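Local coordinates for protein YghZ aldo-keto reductase (Escherichia coli, PDB 3N6Q) that probably catalyses the NADPH-dependent reduction of aldehydes or ketones to alcohols, as a TIM-barrel member of the aldo-keto reductase family, at residues V179-L182 against R183-K186. Sequence-based numbering, arbitrary orientation.
Sequences VELL and REWK
A Schellman motif closes helix 172-183. Val-179 to Arg-183 form its last turn, and a type I turn from Arg-183 to Lys-186 follows. Arg-183 N still makes the helical bond to Val-179 O, at 2.9 Å. The next donors tighten to i-3 partners. Glu-184 N bonds Leu-181 O at 3.0 Å and only weakly reaches Glu-180 O. Trp-185 N bonds Leu-182 O at 2.9 Å. Lys-186, the C-prime residue with positive phi (56°), bonds Arg-183 O through its N, and Ile-187 N returns to Leu-182 O.

Arg-183 runs back along the helix. Its CG is anti to the backbone N (chi1 172°) and the chain bends at chi3, which brings Arg-183 NH2 to 3.5 Å from Val-179 CG1. The Glu-184 carboxylate lies alongside Leu-181, with Glu-184 OE2 3.9 Å from Leu-181 CD2. One water donates to both Leu-181 O and Glu-184 OE1, bridging the helix end to the carboxylate. Lys-186 of a neighbouring subunit salt-bridges Glu-184 OE1, and the same lysine makes a cation-pi contact with Trp-185. The Trp-185 ring packs on helix 146-158. This is a Schellman C-cap on an outer TIM-barrel helix, here at a subunit interface.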
ATOM      1  N   VAL B 179      -9.779  20.497   0.486  1.00 14.63           N
ATOM      2  CA  VAL B 179      -8.977  20.460  -0.730  1.00 12.42           C
ATOM      3  C   VAL B 179      -7.520  20.491  -0.396  1.00 13.47           C
ATOM      4  O   VAL B 179      -6.719  19.710  -0.978  1.00 16.21           O
ATOM      5  CB  VAL B 179      -9.294  21.688  -1.672  1.00 15.56           C
ATOM      6  CG1 VAL B 179      -8.229  21.778  -2.767  1.00 17.47           C
ATOM      7  CG2 VAL B 179     -10.682  21.525  -2.240  1.00 16.31           C
ATOM      8  N   GLU B 180      -7.141  21.403   0.516  1.00 15.40           N
ATOM      9  CA  GLU B 180      -5.721  21.543   0.870  1.00 16.69           C
ATOM     10  C   GLU B 180      -5.239  20.258   1.573  1.00 16.68           C
ATOM     11  O   GLU B 180      -4.085  19.807   1.355  1.00 15.46           O
ATOM     12  CB  GLU B 180      -5.524  22.768   1.800  1.00 17.41           C
ATOM     13  CG  GLU B 180      -5.893  24.087   1.045  1.00 17.65           C
ATOM     14  CD  GLU B 180      -6.075  25.349   1.934  1.00 29.29           C
ATOM     15  OE1 GLU B 180      -6.124  25.253   3.187  1.00 30.84           O
ATOM     16  OE2 GLU B 180      -6.306  26.448   1.351  1.00 30.99           O
ATOM     17  N   LEU B 181      -6.081  19.739   2.467  1.00 14.84           N
ATOM     18  CA  LEU B 181      -5.703  18.523   3.238  1.00 16.40           C
ATOM     19  C   LEU B 181      -5.519  17.322   2.317  1.00 16.33           C
ATOM     20  O   LEU B 181      -4.468  16.656   2.343  1.00 15.87           O
ATOM     21  CB  LEU B 181      -6.709  18.231   4.365  1.00 16.66           C
ATOM     22  CG  LEU B 181      -6.648  19.206   5.552  1.00 18.78           C
ATOM     23  CD1 LEU B 181      -7.814  18.893   6.468  1.00 16.85           C
ATOM     24  CD2 LEU B 181      -5.256  19.172   6.298  1.00 19.43           C
ATOM     25  N   LEU B 182      -6.445  17.130   1.385  1.00 15.05           N
ATOM     26  CA  LEU B 182      -6.285  16.017   0.482  1.00 17.58           C
ATOM     27  C   LEU B 182      -5.095  16.256  -0.442  1.00 18.45           C
ATOM     28  O   LEU B 182      -4.451  15.305  -0.874  1.00 16.39           O
ATOM     29  CB  LEU B 182      -7.563  15.808  -0.320  1.00 15.13           C
ATOM     30  CG  LEU B 182      -8.751  15.298   0.489  1.00 19.67           C
ATOM     31  CD1 LEU B 182     -10.035  15.554  -0.324  1.00 18.39           C
ATOM     32  CD2 LEU B 182      -8.569  13.782   0.786  1.00 17.69           C
ATOM     33  N   ARG B 183      -4.819  17.522  -0.808  1.00 18.16           N
ATOM     34  CA  ARG B 183      -3.637  17.759  -1.659  1.00 18.68           C
ATOM     35  C   ARG B 183      -2.327  17.334  -0.969  1.00 18.90           C
ATOM     36  O   ARG B 183      -1.357  16.940  -1.636  1.00 17.93           O
ATOM     37  CB  ARG B 183      -3.555  19.246  -2.058  1.00 20.62           C
ATOM     38  CG  ARG B 183      -2.255  19.612  -2.781  1.00 27.14           C
ATOM     39  CD  ARG B 183      -2.341  21.108  -3.086  1.00 41.33           C
ATOM     40  NE  ARG B 183      -3.463  21.327  -4.001  1.00 48.60           N
ATOM     41  CZ  ARG B 183      -4.469  22.184  -3.830  1.00 48.95           C
ATOM     42  NH1 ARG B 183      -4.525  22.994  -2.755  1.00 44.72           N
ATOM     43  NH2 ARG B 183      -5.426  22.217  -4.767  1.00 41.74           N
ATOM     44  N   GLU B 184      -2.303  17.301   0.374  1.00 19.13           N
ATOM     45  CA  GLU B 184      -1.074  16.808   1.033  1.00 19.67           C
ATOM     46  C   GLU B 184      -0.820  15.337   0.737  1.00 20.33           C
ATOM     47  O   GLU B 184       0.314  14.855   0.912  1.00 20.08           O
ATOM     48  CB  GLU B 184      -1.104  17.062   2.549  1.00 20.02           C
ATOM     49  CG  GLU B 184      -1.224  18.562   2.907  1.00 24.66           C
ATOM     50  CD  GLU B 184      -1.487  18.809   4.396  1.00 39.04           C
ATOM     51  OE1 GLU B 184      -1.506  17.822   5.177  1.00 44.91           O
ATOM     52  OE2 GLU B 184      -1.703  19.987   4.790  1.00 44.74           O
ATOM     53  N   TRP B 185      -1.900  14.609   0.381  1.00 20.04           N
ATOM     54  CA  TRP B 185      -1.833  13.188   0.001  1.00 19.48           C
ATOM     55  C   TRP B 185      -1.776  13.017  -1.518  1.00 20.59           C
ATOM     56  O   TRP B 185      -1.827  11.892  -2.039  1.00 20.23           O
ATOM     57  CB  TRP B 185      -3.091  12.497   0.531  1.00 20.88           C
ATOM     58  CG  TRP B 185      -3.194  12.429   2.041  1.00 18.89           C
ATOM     59  CD1 TRP B 185      -4.026  13.147   2.853  1.00 20.81           C
ATOM     60  CD2 TRP B 185      -2.536  11.478   2.876  1.00 19.48           C
ATOM     61  NE1 TRP B 185      -3.850  12.760   4.162  1.00 20.80           N
ATOM     62  CE2 TRP B 185      -2.943  11.723   4.190  1.00 18.48           C
ATOM     63  CE3 TRP B 185      -1.589  10.489   2.627  1.00 21.93           C
ATOM     64  CZ2 TRP B 185      -2.485  10.964   5.265  1.00 23.10           C
ATOM     65  CZ3 TRP B 185      -1.080   9.760   3.712  1.00 29.18           C
ATOM     66  CH2 TRP B 185      -1.525  10.011   5.006  1.00 24.09           C
ATOM     67  N   LYS B 186      -1.605  14.143  -2.218  1.00 18.15           N
ATOM     68  CA  LYS B 186      -1.656  14.193  -3.668  1.00 20.25           C
ATOM     69  C   LYS B 186      -2.961  13.639  -4.240  1.00 20.48           C
ATOM     70  O   LYS B 186      -2.960  12.955  -5.283  1.00 21.05           O
ATOM     71  CB  LYS B 186      -0.444  13.482  -4.272  1.00 22.10           C
ATOM     72  CG  LYS B 186       0.911  14.179  -3.880  1.00 26.12           C
ATOM     73  CD  LYS B 186       2.148  13.372  -4.380  1.00 34.13           C
ATOM     74  CE  LYS B 186       2.286  13.523  -5.874  1.00 38.22           C
ATOM     75  NZ  LYS B 186       2.326  14.964  -6.262  1.00 35.94           N
TER
HETATM   76  O   HOH W   1      -3.488  16.147   5.078  1.00 25.19           O